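Side-chain contacts in molybdopterin-guanine dinucleotide biosynthesis protein A (MobA) (Archaeoglobus fulgidus, PDB 3NGW), which probably transfers a guanylyl group from GTP to molybdopterin during biosynthesis of the molybdenum cofactor: residues S175-N180 against K186-I191; M16-V21 against K26-W31. All coordinates share one frame; numbering follows the deposited sequence.

Contact 2 comes first along the chain. At the end of the glycine-rich loop that follows strand 2-6, residues 16-21 fold back on residues 26-31; the loop they close holds strand 22-23 and the hairpin turn, and strand 26-27 runs straight into helix 28-36. Contact 1 is made only near the C terminus, where residues 175-180, beyond strand 158-162, pack back on helix 182-194, whose first turn makes up most of the link. The two closures follow in series, neither nesting nor crossing, yet they touch in space: the backbone at Ile-179 packs on Lys-18. The hairpin also joins them, because Leu-23 touches both Ala-188 and Leu-28, while the Cys-24 to Cys-192 disulfide fastens it to the last helix.

Contact 1. Residues S175-N180 against K186-I191; sequences SFFNIN and KRAEEI
The ring of Phe-177 carries Ile-191 on one face and has Ala-188 and Arg-187 along its margins. Ile-191 CD1 stands 4.0 Å from the centroid of the Phe-177 ring and only 4° off the normal, a CH-pi contact made almost exactly over the centre. Near the ring plane, Ala-188 CB meets CE1 of Phe-177 at 3.7 Å. NH1 of Arg-187 lies at the ring edge, in its plane, while CE2 of Phe-177 sits above one face of the guanidinium, offset toward its rim and 3.3 Å from Arg-187 CZ, the two planes 72° apart. The arginine chain, bent at chi2 and chi3, runs back past the phenyl group in the opposite direction.

Residues 175-180 belong to the loop that follows strand 158-162 of the nucleotidyltransferase-like alpha/beta fold, and here that loop lies against the C-terminal helix 182-194. With CG of Phe-177 anti to the backbone N (chi1 173°), the ring reaches out to the helix. Were Phe-177 cut back to an alanine, the Ile-191 methyl would probably lose the face it rests on, a gap would open beside Ala-188 and the Arg-187 side chain would be free to swing.

Further along, Ile-179 brings its CD1 to within 3.6 Å of Ala-188 CB, while Leu-23 of the hairpin also touches this alanine. Ile-179 packs against Asp-184 too, a calcium-binding residue of this protein, though no calcium is bound to it in this model, and Asp-184 OD2 accepts a hydrogen bond from the backbone N of Asn-180.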
ATOM      1  N   SER A 175       5.972 -11.056  -0.252  1.00 43.43           N
ATOM      2  CA  SER A 175       5.539  -9.676  -0.442  1.00 44.01           C
ATOM      3  C   SER A 175       4.092  -9.457   0.015  1.00 42.34           C
ATOM      4  O   SER A 175       3.699  -8.334   0.334  1.00 34.86           O
ATOM      5  CB  SER A 175       5.660  -9.284  -1.925  1.00 45.49           C
ATOM      6  OG  SER A 175       6.993  -9.337  -2.388  1.00 39.10           O
ATOM      7  N   PHE A 176       3.318 -10.539   0.052  1.00 38.70           N
ATOM      8  CA  PHE A 176       1.900 -10.496   0.422  1.00 37.89           C
ATOM      9  C   PHE A 176       1.600 -10.741   1.896  1.00 33.39           C
ATOM     10  O   PHE A 176       0.448 -10.692   2.324  1.00 42.05           O
ATOM     11  CB  PHE A 176       1.136 -11.498  -0.446  1.00 33.26           C
ATOM     12  CG  PHE A 176       1.094 -11.114  -1.893  1.00 33.00           C
ATOM     13  CD1 PHE A 176       0.164 -10.185  -2.348  1.00 37.32           C
ATOM     14  CD2 PHE A 176       2.034 -11.611  -2.787  1.00 35.80           C
ATOM     15  CE1 PHE A 176       0.165  -9.748  -3.679  1.00 47.46           C
ATOM     16  CE2 PHE A 176       2.048 -11.185  -4.117  1.00 38.17           C
ATOM     17  CZ  PHE A 176       1.110 -10.245  -4.564  1.00 39.88           C
ATOM     18  N   PHE A 177       2.640 -10.998   2.672  1.00 40.36           N
ATOM     19  CA  PHE A 177       2.486 -11.242   4.092  1.00 33.56           C
ATOM     20  C   PHE A 177       2.052  -9.965   4.805  1.00 38.50           C
ATOM     21  O   PHE A 177       2.724  -8.937   4.735  1.00 36.86           O
ATOM     22  CB  PHE A 177       3.807 -11.767   4.652  1.00 37.54           C
ATOM     23  CG  PHE A 177       3.829 -11.899   6.140  1.00 45.23           C
ATOM     24  CD1 PHE A 177       4.391 -10.908   6.929  1.00 47.84           C
ATOM     25  CD2 PHE A 177       3.271 -13.006   6.757  1.00 44.24           C
ATOM     26  CE1 PHE A 177       4.395 -11.020   8.313  1.00 56.83           C
ATOM     27  CE2 PHE A 177       3.274 -13.123   8.137  1.00 36.37           C
ATOM     28  CZ  PHE A 177       3.836 -12.131   8.916  1.00 49.46           C
ATOM     29  N   ASN A 178       0.914 -10.032   5.487  1.00 36.87           N
ATOM     30  CA  ASN A 178       0.396  -8.877   6.203  1.00 32.33           C
ATOM     31  C   ASN A 178       0.556  -9.029   7.704  1.00 33.99           C
ATOM     32  O   ASN A 178       0.539 -10.141   8.228  1.00 31.57           O
ATOM     33  CB  ASN A 178      -1.091  -8.684   5.875  1.00 36.58           C
ATOM     34  CG  ASN A 178      -1.317  -7.950   4.560  1.00 28.45           C
ATOM     35  OD1 ASN A 178      -1.456  -6.726   4.536  1.00 38.05           O
ATOM     36  ND2 ASN A 178      -1.347  -8.694   3.463  1.00 30.64           N
ATOM     37  N   ILE A 179       0.716  -7.904   8.391  1.00 34.26           N
ATOM     38  CA  ILE A 179       0.824  -7.905   9.842  1.00 29.41           C
ATOM     39  C   ILE A 179      -0.380  -7.181  10.425  1.00 31.85           C
ATOM     40  O   ILE A 179      -0.454  -5.953  10.367  1.00 32.04           O
ATOM     41  CB  ILE A 179       2.068  -7.168  10.337  1.00 35.65           C
ATOM     42  CG1 ILE A 179       3.331  -7.860   9.828  1.00 30.15           C
ATOM     43  CG2 ILE A 179       2.053  -7.111  11.861  1.00 32.17           C
ATOM     44  CD1 ILE A 179       4.614  -7.223  10.336  1.00 37.58           C
ATOM     45  N   ASN A 180      -1.325  -7.932  10.987  1.00 33.29           N
ATOM     46  CA  ASN A 180      -2.518  -7.319  11.572  1.00 31.19           C
ATOM     47  C   ASN A 180      -2.831  -7.794  12.990  1.00 35.86           C
ATOM     48  O   ASN A 180      -3.401  -7.046  13.781  1.00 35.89           O
ATOM     49  CB  ASN A 180      -3.748  -7.593  10.696  1.00 29.95           C
ATOM     50  CG  ASN A 180      -3.590  -7.074   9.276  1.00 40.13           C
ATOM     51  OD1 ASN A 180      -2.789  -7.593   8.497  1.00 33.70           O
ATOM     52  ND2 ASN A 180      -4.356  -6.041   8.932  1.00 33.19           N
ATOM     53  N   LYS A 186       4.501 -12.532  15.718  1.00 38.63           N
ATOM     54  CA  LYS A 186       5.302 -13.696  16.055  1.00 45.18           C
ATOM     55  C   LYS A 186       5.938 -14.258  14.801  1.00 49.16           C
ATOM     56  O   LYS A 186       7.126 -14.557  14.796  1.00 52.79           O
ATOM     57  CB  LYS A 186       4.434 -14.765  16.715  1.00 48.46           C
ATOM     58  CG  LYS A 186       5.197 -15.953  17.283  1.00 50.84           C
ATOM     59  CD  LYS A 186       4.237 -16.886  18.031  1.00 58.75           C
ATOM     60  CE  LYS A 186       4.941 -18.059  18.697  1.00 48.99           C
ATOM     61  NZ  LYS A 186       5.525 -18.999  17.714  1.00 55.62           N
ATOM     62  N   ARG A 187       5.154 -14.399  13.734  1.00 53.80           N
ATOM     63  CA  ARG A 187       5.697 -14.934  12.487  1.00 54.17           C
ATOM     64  C   ARG A 187       6.619 -13.915  11.824  1.00 48.46           C
ATOM     65  O   ARG A 187       7.722 -14.255  11.395  1.00 51.10           O
ATOM     66  CB  ARG A 187       4.577 -15.321  11.512  1.00 53.98           C
ATOM     67  CG  ARG A 187       4.861 -16.629  10.773  1.00 71.91           C
ATOM     68  CD  ARG A 187       4.773 -16.512   9.252  1.00 70.31           C
ATOM     69  NE  ARG A 187       3.408 -16.322   8.763  1.00 69.93           N
ATOM     70  CZ  ARG A 187       3.064 -16.350   7.475  1.00 70.71           C
ATOM     71  NH1 ARG A 187       1.798 -16.159   7.115  1.00 58.32           N
ATOM     72  NH2 ARG A 187       3.983 -16.578   6.542  1.00 57.57           N
ATOM     73  N   ALA A 188       6.156 -12.669  11.744  1.00 41.48           N
ATOM     74  CA  ALA A 188       6.934 -11.589  11.146  1.00 45.74           C
ATOM     75  C   ALA A 188       8.340 -11.590  11.723  1.00 45.65           C
ATOM     76  O   ALA A 188       9.317 -11.436  10.994  1.00 53.41           O
ATOM     77  CB  ALA A 188       6.266 -10.253  11.406  1.00 25.08           C
ATOM     78  N   GLU A 189       8.435 -11.770  13.035  1.00 51.30           N
ATOM     79  CA  GLU A 189       9.724 -11.810  13.710  1.00 48.76           C
ATOM     80  C   GLU A 189      10.583 -12.946  13.182  1.00 45.33           C
ATOM     81  O   GLU A 189      11.750 -12.738  12.884  1.00 56.15           O
ATOM     82  CB  GLU A 189       9.544 -11.989  15.217  1.00 48.08           C
ATOM     83  CG  GLU A 189       9.591 -10.706  16.023  1.00 60.63           C
ATOM     84  CD  GLU A 189      10.910  -9.963  15.873  1.00 61.33           C
ATOM     85  OE1 GLU A 189      11.983 -10.598  15.978  1.00 63.37           O
ATOM     86  OE2 GLU A 189      10.874  -8.735  15.668  1.00 65.30           O
ATOM     87  N   GLU A 190      10.011 -14.142  13.065  1.00 39.06           N
ATOM     88  CA  GLU A 190      10.769 -15.294  12.578  1.00 44.67           C
ATOM     89  C   GLU A 190      11.288 -15.047  11.166  1.00 43.65           C
ATOM     90  O   GLU A 190      12.408 -15.422  10.833  1.00 54.84           O
ATOM     91  CB  GLU A 190       9.898 -16.556  12.572  1.00 46.80           C
ATOM     92  CG  GLU A 190       9.020 -16.752  13.805  1.00 61.13           C
ATOM     93  CD  GLU A 190       8.181 -18.039  13.750  1.00 73.42           C
ATOM     94  OE1 GLU A 190       7.697 -18.404  12.649  1.00 64.64           O
ATOM     95  OE2 GLU A 190       7.993 -18.673  14.817  1.00 75.03           O
ATOM     96  N   ILE A 191      10.462 -14.415  10.342  1.00 48.04           N
ATOM     97  CA  ILE A 191      10.824 -14.119   8.963  1.00 53.22           C
ATOM     98  C   ILE A 191      11.984 -13.128   8.882  1.00 57.13           C
ATOM     99  O   ILE A 191      12.980 -13.398   8.210  1.00 64.46           O
ATOM    100  CB  ILE A 191       9.608 -13.558   8.181  1.00 47.17           C
ATOM    101  CG1 ILE A 191       8.535 -14.644   8.063  1.00 49.66           C
ATOM    102  CG2 ILE A 191      10.032 -13.083   6.803  1.00 42.95           C
ATOM    103  CD1 ILE A 191       7.250 -14.173   7.431  1.00 46.92           C
TER

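Contact 2. Residues M16-V21 against K26-W31; sequences MEKTEV and KKLIEW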
HETATM    1  N   MSE A  16      -1.393  -0.718  18.955  1.00 56.06           N
HETATM    2  CA  MSE A  16      -0.383   0.307  18.718  1.00 53.72           C
HETATM    3  C   MSE A  16      -0.315   0.651  17.235  1.00 50.43           C
HETATM    4  O   MSE A  16      -0.508  -0.214  16.382  1.00 42.62           O
HETATM    5  CB  MSE A  16       0.986  -0.169  19.195  1.00 61.11           C
HETATM    6  CG  MSE A  16       1.543  -1.335  18.408  1.00 78.13           C
HETATM    7 SE   MSE A  16       3.392  -1.666  18.859  1.00108.57          SE
HETATM    8  CE  MSE A  16       3.121  -3.159  20.070  1.00 97.60           C
ATOM      9  N   GLU A  17      -0.038   1.915  16.929  1.00 44.92           N
ATOM     10  CA  GLU A  17       0.044   2.346  15.542  1.00 48.74           C
ATOM     11  C   GLU A  17       1.020   1.487  14.767  1.00 38.21           C
ATOM     12  O   GLU A  17       2.099   1.157  15.252  1.00 41.60           O
ATOM     13  CB  GLU A  17       0.449   3.816  15.464  1.00 55.59           C
ATOM     14  CG  GLU A  17      -0.683   4.755  15.834  1.00 54.78           C
ATOM     15  CD  GLU A  17      -0.301   6.206  15.698  1.00 51.10           C
ATOM     16  OE1 GLU A  17       0.088   6.624  14.586  1.00 61.05           O
ATOM     17  OE2 GLU A  17      -0.393   6.934  16.705  1.00 65.63           O
ATOM     18  N   LYS A  18       0.631   1.127  13.555  1.00 38.01           N
ATOM     19  CA  LYS A  18       1.456   0.273  12.722  1.00 38.27           C
ATOM     20  C   LYS A  18       2.886   0.765  12.555  1.00 43.44           C
ATOM     21  O   LYS A  18       3.834  -0.027  12.580  1.00 47.58           O
ATOM     22  CB  LYS A  18       0.823   0.115  11.347  1.00 32.60           C
ATOM     23  CG  LYS A  18       0.592  -1.323  10.951  1.00 42.96           C
ATOM     24  CD  LYS A  18      -0.625  -1.889  11.640  1.00 46.31           C
ATOM     25  CE  LYS A  18      -1.036  -3.179  10.985  1.00 41.84           C
ATOM     26  NZ  LYS A  18      -2.496  -3.395  11.114  1.00 54.33           N
ATOM     27  N   THR A  19       3.042   2.071  12.379  1.00 39.52           N
ATOM     28  CA  THR A  19       4.356   2.666  12.181  1.00 38.03           C
ATOM     29  C   THR A  19       5.313   2.389  13.332  1.00 42.13           C
ATOM     30  O   THR A  19       6.517   2.216  13.133  1.00 39.10           O
ATOM     31  CB  THR A  19       4.241   4.191  11.987  1.00 37.67           C
ATOM     32  OG1 THR A  19       3.607   4.774  13.132  1.00 43.57           O
ATOM     33  CG2 THR A  19       3.420   4.512  10.755  1.00 27.45           C
ATOM     34  N   GLU A  20       4.764   2.327  14.536  1.00 43.66           N
ATOM     35  CA  GLU A  20       5.568   2.101  15.723  1.00 44.76           C
ATOM     36  C   GLU A  20       5.915   0.642  16.023  1.00 39.41           C
ATOM     37  O   GLU A  20       6.774   0.373  16.859  1.00 47.59           O
ATOM     38  CB  GLU A  20       4.872   2.750  16.922  1.00 38.13           C
ATOM     39  CG  GLU A  20       4.538   4.228  16.695  1.00 46.95           C
ATOM     40  CD  GLU A  20       5.681   4.999  16.024  1.00 54.31           C
ATOM     41  OE1 GLU A  20       6.802   5.004  16.570  1.00 50.90           O
ATOM     42  OE2 GLU A  20       5.457   5.600  14.950  1.00 49.60           O
ATOM     43  N   VAL A  21       5.258  -0.292  15.344  1.00 37.54           N
ATOM     44  CA  VAL A  21       5.520  -1.714  15.551  1.00 37.67           C
ATOM     45  C   VAL A  21       7.001  -2.037  15.353  1.00 43.90           C
ATOM     46  O   VAL A  21       7.615  -1.615  14.371  1.00 44.80           O
ATOM     47  CB  VAL A  21       4.697  -2.580  14.580  1.00 45.75           C
ATOM     48  CG1 VAL A  21       5.009  -4.049  14.791  1.00 48.62           C
ATOM     49  CG2 VAL A  21       3.219  -2.310  14.780  1.00 50.48           C
ATOM     50  N   LYS A  26      13.517  -2.678  14.620  1.00 38.01           N
ATOM     51  CA  LYS A  26      13.307  -1.470  13.826  1.00 44.75           C
ATOM     52  C   LYS A  26      11.811  -1.241  13.620  1.00 35.97           C
ATOM     53  O   LYS A  26      11.068  -2.180  13.370  1.00 40.81           O
ATOM     54  CB  LYS A  26      14.005  -1.619  12.472  1.00 41.90           C
ATOM     55  CG  LYS A  26      13.964  -0.379  11.592  1.00 42.56           C
ATOM     56  CD  LYS A  26      14.249  -0.753  10.142  1.00 42.49           C
ATOM     57  CE  LYS A  26      15.595  -1.439   9.989  1.00 42.53           C
ATOM     58  NZ  LYS A  26      15.780  -2.014   8.630  1.00 47.70           N
ATOM     59  N   LYS A  27      11.376   0.007  13.738  1.00 31.06           N
ATOM     60  CA  LYS A  27       9.968   0.343  13.563  1.00 37.99           C
ATOM     61  C   LYS A  27       9.496   0.042  12.143  1.00 35.14           C
ATOM     62  O   LYS A  27      10.288   0.077  11.204  1.00 42.71           O
ATOM     63  CB  LYS A  27       9.747   1.822  13.870  1.00 29.39           C
ATOM     64  CG  LYS A  27      10.011   2.206  15.310  1.00 34.00           C
ATOM     65  CD  LYS A  27       9.631   3.662  15.554  1.00 38.59           C
ATOM     66  CE  LYS A  27       9.861   4.055  17.005  1.00 43.26           C
ATOM     67  NZ  LYS A  27       9.443   5.459  17.291  1.00 41.16           N
ATOM     68  N   LEU A  28       8.211  -0.248  11.977  1.00 43.71           N
ATOM     69  CA  LEU A  28       7.707  -0.538  10.644  1.00 38.16           C
ATOM     70  C   LEU A  28       7.839   0.644   9.707  1.00 29.40           C
ATOM     71  O   LEU A  28       8.116   0.464   8.527  1.00 35.73           O
ATOM     72  CB  LEU A  28       6.252  -0.987  10.695  1.00 38.60           C
ATOM     73  CG  LEU A  28       6.058  -2.479  10.944  1.00 39.47           C
ATOM     74  CD1 LEU A  28       4.574  -2.785  10.916  1.00 36.37           C
ATOM     75  CD2 LEU A  28       6.796  -3.301   9.893  1.00 42.21           C
ATOM     76  N   ILE A  29       7.636   1.851  10.217  1.00 34.08           N
ATOM     77  CA  ILE A  29       7.760   3.017   9.352  1.00 34.42           C
ATOM     78  C   ILE A  29       9.183   3.139   8.800  1.00 33.03           C
ATOM     79  O   ILE A  29       9.371   3.549   7.657  1.00 36.31           O
ATOM     80  CB  ILE A  29       7.382   4.322  10.078  1.00 30.97           C
ATOM     81  CG1 ILE A  29       7.484   5.489   9.104  1.00 30.97           C
ATOM     82  CG2 ILE A  29       8.267   4.528  11.296  1.00 35.06           C
ATOM     83  CD1 ILE A  29       6.537   5.378   7.891  1.00 25.68           C
ATOM     84  N   GLU A  30      10.184   2.767   9.593  1.00 35.43           N
ATOM     85  CA  GLU A  30      11.563   2.853   9.126  1.00 40.26           C
ATOM     86  C   GLU A  30      11.841   1.747   8.115  1.00 39.24           C
ATOM     87  O   GLU A  30      12.700   1.890   7.247  1.00 45.92           O
ATOM     88  CB  GLU A  30      12.526   2.790  10.313  1.00 40.90           C
ATOM     89  CG  GLU A  30      12.111   3.764  11.404  1.00 52.34           C
ATOM     90  CD  GLU A  30      13.117   3.919  12.530  1.00 55.74           C
ATOM     91  OE1 GLU A  30      13.843   2.945  12.845  1.00 49.19           O
ATOM     92  OE2 GLU A  30      13.149   5.026  13.118  1.00 47.77           O
ATOM     93  N   TRP A  31      11.100   0.652   8.221  1.00 35.58           N
ATOM     94  CA  TRP A  31      11.248  -0.447   7.282  1.00 34.60           C
ATOM     95  C   TRP A  31      10.856  -0.012   5.872  1.00 35.23           C
ATOM     96  O   TRP A  31      11.616  -0.213   4.928  1.00 45.94           O
ATOM     97  CB  TRP A  31      10.363  -1.620   7.686  1.00 39.89           C
ATOM     98  CG  TRP A  31      11.053  -2.665   8.491  1.00 43.82           C
ATOM     99  CD1 TRP A  31      11.347  -2.628   9.829  1.00 39.53           C
ATOM    100  CD2 TRP A  31      11.530  -3.927   8.009  1.00 49.35           C
ATOM    101  NE1 TRP A  31      11.980  -3.795  10.209  1.00 41.87           N
ATOM    102  CE2 TRP A  31      12.107  -4.604   9.112  1.00 47.35           C
ATOM    103  CE3 TRP A  31      11.534  -4.548   6.752  1.00 52.82           C
ATOM    104  CZ2 TRP A  31      12.673  -5.880   8.990  1.00 56.13           C
ATOM    105  CZ3 TRP A  31      12.098  -5.820   6.632  1.00 51.63           C
ATOM    106  CH2 TRP A  31      12.664  -6.468   7.746  1.00 50.39           C
TER
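Leu-28, Thr-19 and Lys-27 bury the most surface here. Leu-28 lies alongside Val-21, both side chains pointing the same way, with its CD1 3.7 Å from Val-21 CB; its CB rests 3.2 Å from the carbonyl O of Lys-18. The NZ of that lysine leads elsewhere, to a salt bridge with Asp-92.

Thr-19 works through both its backbone and its side chain. Its O accepts the N-H of Ile-29 at 3.1 Å, nearly straight (169°) and on a lone pair in the carbonyl plane, while its CB packs 3.7 Å from CB of Ile-29. Val-21 O takes a weak bond from Leu-28 N. These two carbonyls therefore serve N-H groups of the first turn of helix 28-36, for which Lys-27 is the N-cap residue. Residues 16-21 span the end of the glycine-rich signature loop of nucleotidyltransferases, which in relatives binds nucleotide phosphates, and the short 3-10 turn after it, so the contact ties the loop to the helix start.

Lys-27 stretches out beyond CG across Glu-20, and its NZ meets OE1 of Glu-20 at 2.8 Å, almost along the C-O direction, in a salt bridge. The other oxygen, Glu-20 OE2, receives the Thr-19 hydroxyl OG1 at 2.7 Å, from the anti side and tilted 25° out of the carboxylate plane, and also forms a salt bridge with Arg-57, which probably leaves the carboxylate little freedom to turn.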